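Local coordinates for protein DNA gyrase, B subunit, truncated (Myxococcus xanthus, PDB 3CWV) that probably takes part in the ATP-dependent breakage, passage and rejoining of double-stranded DNA, as a type II topoisomerase subunit of the GyrB family, at residues G10-E13 with N14-R18; M126-G130 with H131-E135; D99-L102 with V103-L106. All blocks are in the same frame, centred on the assembly; numbering follows the deposited sequence.

In the fold
The three contacts lie on the same side of the chain's centre, in the part built round the eight-stranded sheet. Contact 1, on helix 11-17, touches both of the others. Its centre is about 14 Å from that of contact 2, the tip of the hairpin 121-139. Glu13 OE2 probably hydrogen-bonds there to His131 NE2 at 2.7 Å, and Val12 CG1 packs 3.4 Å from Gly130 O. The centres of contacts 1 and 3 are about 12 Å apart. Val15 CG1 meets Val104 CG1 at 4.0 Å, so helices 11-17 and 102-107 pack through apolar side chains. Contacts 2 and 3 do not touch; their centres are also about 14 Å apart. Contact 3 probably ends the ATP-lid region known from GyrB relatives.

Contact 1. Residues G10-E13 with N14-R18; sequences GIVE and NVRKR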
loop_
_atom_site.group_PDB
_atom_site.type_symbol
_atom_site.label_atom_id
_atom_site.label_comp_id
_atom_site.label_asym_id
_atom_site.label_seq_id
_atom_site.Cartn_x
_atom_site.Cartn_y
_atom_site.Cartn_z
ATOM N N GLY A 10 -22.220 15.599 -11.828
ATOM C CA GLY A 10 -22.000 15.543 -10.414
ATOM C C GLY A 10 -20.505 15.264 -10.325
ATOM O O GLY A 10 -19.689 16.110 -10.695
ATOM N N ILE A 11 -20.160 14.049 -9.908
ATOM C CA ILE A 11 -18.832 13.759 -9.358
ATOM C C ILE A 11 -17.719 13.807 -10.398
ATOM O O ILE A 11 -16.722 14.487 -10.178
ATOM C CB ILE A 11 -18.827 12.430 -8.553
ATOM C CG1 ILE A 11 -19.653 12.611 -7.271
ATOM C CG2 ILE A 11 -17.417 12.030 -8.148
ATOM C CD1 ILE A 11 -19.616 11.421 -6.371
ATOM N N VAL A 12 -17.913 13.168 -11.555
ATOM C CA VAL A 12 -16.859 13.159 -12.580
ATOM C C VAL A 12 -16.538 14.583 -13.041
ATOM O O VAL A 12 -15.377 14.944 -13.228
ATOM C CB VAL A 12 -17.272 12.312 -13.788
ATOM C CG1 VAL A 12 -16.326 12.537 -14.969
ATOM C CG2 VAL A 12 -17.345 10.822 -13.374
ATOM N N GLU A 13 -17.588 15.379 -13.246
ATOM C CA GLU A 13 -17.401 16.738 -13.756
ATOM C C GLU A 13 -16.783 17.662 -12.719
ATOM O O GLU A 13 -15.974 18.515 -13.072
ATOM C CB GLU A 13 -18.711 17.303 -14.343
ATOM C CG GLU A 13 -19.019 16.760 -15.737
ATOM C CD GLU A 13 -17.870 16.956 -16.736
ATOM O OE1 GLU A 13 -17.242 18.038 -16.746
ATOM O OE2 GLU A 13 -17.599 16.031 -17.531
ATOM N N ASN A 14 -17.114 17.456 -11.446
ATOM C CA ASN A 14 -16.458 18.136 -10.325
ATOM C C ASN A 14 -14.976 17.841 -10.260
ATOM O O ASN A 14 -14.163 18.740 -10.036
ATOM C CB ASN A 14 -17.062 17.715 -8.988
ATOM C CG ASN A 14 -18.425 18.347 -8.740
ATOM O OD1 ASN A 14 -18.937 19.112 -9.566
ATOM N ND2 ASN A 14 -19.018 18.020 -7.598
ATOM N N VAL A 15 -14.614 16.577 -10.443
ATOM C CA VAL A 15 -13.195 16.203 -10.463
ATOM C C VAL A 15 -12.482 16.809 -11.669
ATOM O O VAL A 15 -11.366 17.323 -11.539
ATOM C CB VAL A 15 -13.017 14.656 -10.457
ATOM C CG1 VAL A 15 -11.553 14.276 -10.600
ATOM C CG2 VAL A 15 -13.571 14.069 -9.143
ATOM N N ARG A 16 -13.112 16.722 -12.846
ATOM C CA ARG A 16 -12.479 17.248 -14.071
ATOM C C ARG A 16 -12.332 18.776 -14.027
ATOM O O ARG A 16 -11.468 19.324 -14.709
ATOM C CB ARG A 16 -13.270 16.871 -15.314
ATOM C CG ARG A 16 -13.213 15.347 -15.607
ATOM C CD ARG A 16 -13.864 15.007 -16.962
ATOM N NE ARG A 16 -13.192 15.618 -18.120
ATOM C CZ ARG A 16 -12.211 15.092 -18.842
ATOM N NH1 ARG A 16 -11.630 13.923 -18.521
ATOM N NH2 ARG A 16 -11.743 15.794 -19.877
ATOM N N LYS A 17 -13.187 19.436 -13.259
ATOM C CA LYS A 17 -13.150 20.909 -13.172
ATOM C C LYS A 17 -11.961 21.421 -12.367
ATOM O O LYS A 17 -11.372 22.447 -12.707
ATOM C CB LYS A 17 -14.449 21.450 -12.602
ATOM C CG LYS A 17 -14.662 22.962 -12.967
ATOM C CD LYS A 17 -15.547 23.637 -11.975
ATOM C CE LYS A 17 -15.637 25.169 -12.288
ATOM N NZ LYS A 17 -16.789 25.673 -11.494
ATOM N N ARG A 18 -11.587 20.698 -11.311
ATOM C CA ARG A 18 -10.427 21.070 -10.489
ATOM C C ARG A 18 -9.554 19.842 -10.171
ATOM O O ARG A 18 -9.476 19.423 -9.028
ATOM C CB ARG A 18 -10.894 21.761 -9.191
ATOM C CG ARG A 18 -11.933 22.846 -9.436
ATOM C CD ARG A 18 -12.062 23.790 -8.254
ATOM N NE ARG A 18 -11.026 24.824 -8.300
ATOM C CZ ARG A 18 -10.950 25.839 -7.451
ATOM N NH1 ARG A 18 -11.849 25.962 -6.479
ATOM N NH2 ARG A 18 -9.975 26.725 -7.581
HETATM O O HOH W 1 -14.591 18.168 -18.556
#
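The Glu13 carboxylate and the Arg16 guanidinium approach each other obliquely, with their planes 50° apart. They do not form a salt bridge: Glu13 OE2 lies 4.5 Å from Arg16 NE. Water 1 spans them. It sits at the edge of the guanidinium, in its plane, and accepts from Arg16 NE at 2.9 Å. The same water donates to Glu13 OE1 at 3.2 Å. Both groups also have partners beyond the helix. Glu13 OE2 bonds to His131, Arg16 NH2 makes a salt bridge with Asp160, and Arg16 NH1 bonds to the carbonyl of Ala107. The guanidinium is therefore held at all three nitrogens, which fixes its rotation. A bend at chi2 of Glu13 (-54°) carries its carboxylate toward Arg16, so that Glu13 OE2 comes 3.9 Å from Arg16 CD.

These side chains stand one turn apart on the short helix 11-17. Gly10 is its N-cap, with a positive phi that favours glycine. Its carbonyl starts the i to i+4 bonds, Asn14 N to Gly10 O being 3.0 Å. Ile11, Val12 and Glu13 accept in the same way from Val15, Arg16 and Lys17. Val12 and Arg16 run side by side, and Val12 CG1 touches the aliphatic Arg16 CD at 4.0 Å. Ile11 CG2 and Val15 CG2 meet more loosely, at 4.5 Å. Val12 and Val15 also rest on Ala107 of helix 102-107.

Contact 2. Residues M126-G130 with H131-E135; sequences MGEHG and HPQGE
Glu128 and His131 pair across the end of a beta hairpin, formed by strands 121-128 and 131-139 at one edge of the eight-stranded sheet. A type I' turn through His129 and Gly130 links them. At Gly130 the backbone angles leave no room for a side chain. The two residues bond in both directions: His131 N donates to Glu128 O at 3.1 Å, and Glu128 N to His131 O at 3.0 Å. His131 O has a second donor, Gln133 NE2, also at 3.0 Å. The two donors reach this oxygen from opposite faces of its carbonyl plane. Further along, Gln133 N gives a nearly straight bond of 2.8 Å (175°) to Met126 O. Water 2 extends the pairing by accepting from Met126 N and donating to Gln133 O.

The bend at chi2 of Gln133 (-55°) turns its amide back toward His131 O. There it stacks on the Glu128 carboxylate, the planes only 2° apart, with Gln133 CD 3.9 Å from Glu128 CD. An alanine in place of Gln133 would take away the second donor to His131 O and is likely to leave the Glu128 carboxylate without its stacked neighbour. On the same face of the sheet as Glu128, His131 NE2 is satisfied by Glu13 of helix 11-17, while His131 CD2 lies 3.4 Å from His129 O.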
loop_
_atom_site.group_PDB
_atom_site.type_symbol
_atom_site.label_atom_id
_atom_site.label_comp_id
_atom_site.label_asym_id
_atom_site.label_seq_id
_atom_site.Cartn_x
_atom_site.Cartn_y
_atom_site.Cartn_z
ATOM N N MET A 126 -17.054 0.931 -21.371
ATOM C CA MET A 126 -16.135 1.861 -22.027
ATOM C C MET A 126 -16.302 3.210 -21.357
ATOM O O MET A 126 -17.376 3.518 -20.846
ATOM C CB MET A 126 -16.436 1.993 -23.541
ATOM C CG MET A 126 -16.223 0.634 -24.363
ATOM S SD MET A 126 -14.671 -0.219 -24.157
ATOM C CE MET A 126 -13.570 0.987 -24.868
ATOM N N GLY A 127 -15.235 4.012 -21.364
ATOM C CA GLY A 127 -15.315 5.353 -20.798
ATOM C C GLY A 127 -14.746 6.355 -21.805
ATOM O O GLY A 127 -13.796 6.040 -22.525
ATOM N N GLU A 128 -15.347 7.548 -21.884
ATOM C CA GLU A 128 -14.753 8.644 -22.675
ATOM C C GLU A 128 -14.818 9.937 -21.860
ATOM O O GLU A 128 -15.865 10.257 -21.288
ATOM C CB GLU A 128 -15.541 8.828 -23.990
ATOM C CG GLU A 128 -15.706 7.525 -24.802
ATOM C CD GLU A 128 -16.500 7.710 -26.095
ATOM O OE1 GLU A 128 -17.075 8.804 -26.323
ATOM O OE2 GLU A 128 -16.567 6.744 -26.879
ATOM N N HIS A 129 -13.707 10.682 -21.778
ATOM C CA HIS A 129 -13.713 11.995 -21.088
ATOM C C HIS A 129 -14.225 11.880 -19.660
ATOM O O HIS A 129 -14.848 12.799 -19.113
ATOM C CB HIS A 129 -14.556 13.014 -21.882
ATOM C CG HIS A 129 -14.311 12.927 -23.349
ATOM N ND1 HIS A 129 -13.047 13.062 -23.885
ATOM C CD2 HIS A 129 -15.138 12.635 -24.386
ATOM C CE1 HIS A 129 -13.110 12.865 -25.193
ATOM N NE2 HIS A 129 -14.369 12.625 -25.521
ATOM N N GLY A 130 -13.944 10.724 -19.066
ATOM C CA GLY A 130 -14.156 10.511 -17.664
ATOM C C GLY A 130 -15.425 9.796 -17.314
ATOM O O GLY A 130 -15.625 9.476 -16.147
ATOM N N HIS A 131 -16.293 9.577 -18.312
ATOM C CA HIS A 131 -17.661 9.096 -18.085
ATOM C C HIS A 131 -17.907 7.720 -18.690
ATOM O O HIS A 131 -17.553 7.495 -19.817
ATOM C CB HIS A 131 -18.689 10.026 -18.776
ATOM C CG HIS A 131 -18.784 11.378 -18.152
ATOM N ND1 HIS A 131 -19.560 11.623 -17.046
ATOM C CD2 HIS A 131 -18.172 12.546 -18.458
ATOM C CE1 HIS A 131 -19.430 12.894 -16.694
ATOM N NE2 HIS A 131 -18.581 13.470 -17.526
ATOM N N PRO A 132 -18.621 6.852 -17.976
ATOM C CA PRO A 132 -18.944 5.565 -18.608
ATOM C C PRO A 132 -19.911 5.774 -19.766
ATOM O O PRO A 132 -20.796 6.629 -19.709
ATOM C CB PRO A 132 -19.619 4.749 -17.487
ATOM C CG PRO A 132 -20.056 5.740 -16.456
ATOM C CD PRO A 132 -19.214 7.008 -16.632
ATOM N N GLN A 133 -19.709 5.013 -20.825
ATOM C CA GLN A 133 -20.641 5.002 -21.933
ATOM C C GLN A 133 -21.751 3.985 -21.664
ATOM O O GLN A 133 -21.568 2.781 -21.853
ATOM C CB GLN A 133 -19.873 4.705 -23.199
ATOM C CG GLN A 133 -18.773 5.739 -23.429
ATOM C CD GLN A 133 -19.347 7.149 -23.433
ATOM O OE1 GLN A 133 -20.036 7.534 -24.376
ATOM N NE2 GLN A 133 -19.110 7.909 -22.354
ATOM N N GLY A 134 -22.877 4.478 -21.157
ATOM C CA GLY A 134 -24.022 3.617 -20.810
ATOM C C GLY A 134 -23.660 2.702 -19.656
ATOM O O GLY A 134 -22.891 3.082 -18.783
ATOM N N GLU A 135 -24.188 1.480 -19.651
ATOM C CA GLU A 135 -23.856 0.538 -18.604
ATOM C C GLU A 135 -23.022 -0.670 -19.129
ATOM O O GLU A 135 -22.889 -1.673 -18.442
ATOM C CB GLU A 135 -25.131 0.067 -17.899
ATOM C CG GLU A 135 -26.092 -0.671 -18.832
ATOM C CD GLU A 135 -27.359 -1.082 -18.131
ATOM O OE1 GLU A 135 -27.283 -1.516 -16.967
ATOM O OE2 GLU A 135 -28.434 -0.962 -18.745
HETATM O O HOH W 2 -19.681 0.946 -22.201
#

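Contact 3. Residues D99-L102 with V103-L106; sequences DSML and VVSL
Leu102 and Leu106 form one of two apolar contacts at the start of the short helix 102-107. Their side chains run at a slant to each other, and Leu102 CG lies 4.0 Å from Leu106 CD1. Leu102 has its CG anti to the backbone N (chi1 175°), which lays the branch beside its own carbonyl and next to Leu106. Leu106 CG in turn rests 3.5 Å from Leu102 O. Val81 and Leu38, from two neighbouring helices, also pack on Leu102. In the second apolar pair, Met101 and Val104 lie side by side and point the same way. Bends at chi2 and chi3 fold the Met101 chain, so that its methyl CE meets Val104 CG2 at 3.8 Å. Phe37 and Phe87 touch Met101 as well.

The backbone bonds change in quality along the chain. Met101, the N-cap residue, offers its carbonyl to both Val104 N and Ser105 N, but both bonds are weak. The next is regular: Leu106 N donates to Leu102 O at 3.1 Å, almost straight (169°).

Side-chain hydroxyls and a water serve the polar atoms around the helix start. Ser100 OG accepts from Leu102 N at 2.9 Å, closing an ST turn, and also bonds to the carbonyl of Gly97. Water 3 accepts from Val103 N at 2.9 Å and donates to Ser100 O at 3.0 Å. Two amides of the first turn thus find acceptors outside the helix. The buried Ser105 OG bonds to Leu34 O of helix 28-47.

In GyrB relatives the segment before this helix belongs to the ATP lid of the GHKL ATPase fold, and residues 99-106 probably form the corresponding lid-to-helix junction here.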
loop_
_atom_site.group_PDB
_atom_site.type_symbol
_atom_site.label_atom_id
_atom_site.label_comp_id
_atom_site.label_asym_id
_atom_site.label_seq_id
_atom_site.Cartn_x
_atom_site.Cartn_y
_atom_site.Cartn_z
ATOM N N ASP A 99 -15.343 3.544 -1.564
ATOM C CA ASP A 99 -14.559 4.472 -0.749
ATOM C C ASP A 99 -13.065 4.541 -1.146
ATOM O O ASP A 99 -12.174 4.539 -0.287
ATOM C CB ASP A 99 -14.685 4.147 0.742
ATOM C CG ASP A 99 -14.316 5.355 1.650
ATOM O OD1 ASP A 99 -14.467 6.504 1.212
ATOM O OD2 ASP A 99 -13.878 5.123 2.794
ATOM N N SER A 100 -12.797 4.555 -2.442
ATOM C CA SER A 100 -11.436 4.624 -2.932
ATOM C C SER A 100 -11.378 5.880 -3.777
ATOM O O SER A 100 -12.363 6.561 -3.908
ATOM C CB SER A 100 -11.091 3.405 -3.792
ATOM O OG SER A 100 -11.732 3.484 -5.073
ATOM N N MET A 101 -10.215 6.157 -4.366
ATOM C CA MET A 101 -10.062 7.242 -5.302
ATOM C C MET A 101 -10.136 6.706 -6.736
ATOM O O MET A 101 -9.719 7.376 -7.685
ATOM C CB MET A 101 -8.705 7.952 -5.080
ATOM C CG MET A 101 -8.507 8.520 -3.640
ATOM S SD MET A 101 -9.601 9.922 -3.391
ATOM C CE MET A 101 -8.724 11.206 -4.286
ATOM N N LEU A 102 -10.670 5.497 -6.924
ATOM C CA LEU A 102 -10.899 5.025 -8.292
ATOM C C LEU A 102 -11.577 6.013 -9.255
ATOM O O LEU A 102 -11.158 6.136 -10.421
ATOM C CB LEU A 102 -11.681 3.670 -8.293
ATOM C CG LEU A 102 -12.115 3.098 -9.640
ATOM C CD1 LEU A 102 -10.901 2.767 -10.529
ATOM C CD2 LEU A 102 -13.045 1.847 -9.410
ATOM N N VAL A 103 -12.649 6.674 -8.817
ATOM C CA VAL A 103 -13.389 7.543 -9.709
ATOM C C VAL A 103 -12.515 8.726 -10.177
ATOM O O VAL A 103 -12.750 9.257 -11.239
ATOM C CB VAL A 103 -14.681 8.095 -9.082
ATOM C CG1 VAL A 103 -14.409 9.105 -7.949
ATOM C CG2 VAL A 103 -15.573 8.789 -10.181
ATOM N N VAL A 104 -11.511 9.094 -9.388
ATOM C CA VAL A 104 -10.590 10.174 -9.831
ATOM C C VAL A 104 -9.755 9.714 -11.020
ATOM O O VAL A 104 -9.615 10.438 -11.987
ATOM C CB VAL A 104 -9.709 10.649 -8.688
ATOM C CG1 VAL A 104 -8.742 11.803 -9.153
ATOM C CG2 VAL A 104 -10.587 11.141 -7.567
ATOM N N SER A 105 -9.194 8.509 -10.946
ATOM C CA SER A 105 -8.397 7.987 -12.053
ATOM C C SER A 105 -9.241 7.886 -13.304
ATOM O O SER A 105 -8.793 8.237 -14.393
ATOM C CB SER A 105 -7.767 6.644 -11.713
ATOM O OG SER A 105 -6.921 6.788 -10.593
ATOM N N LEU A 106 -10.462 7.390 -13.156
ATOM C CA LEU A 106 -11.375 7.285 -14.297
ATOM C C LEU A 106 -11.812 8.661 -14.790
ATOM O O LEU A 106 -11.776 8.922 -16.003
ATOM C CB LEU A 106 -12.641 6.495 -13.907
ATOM C CG LEU A 106 -12.420 5.044 -13.465
ATOM C CD1 LEU A 106 -13.781 4.407 -13.048
ATOM C CD2 LEU A 106 -11.735 4.250 -14.534
HETATM O O HOH W 3 -13.957 5.855 -6.306
#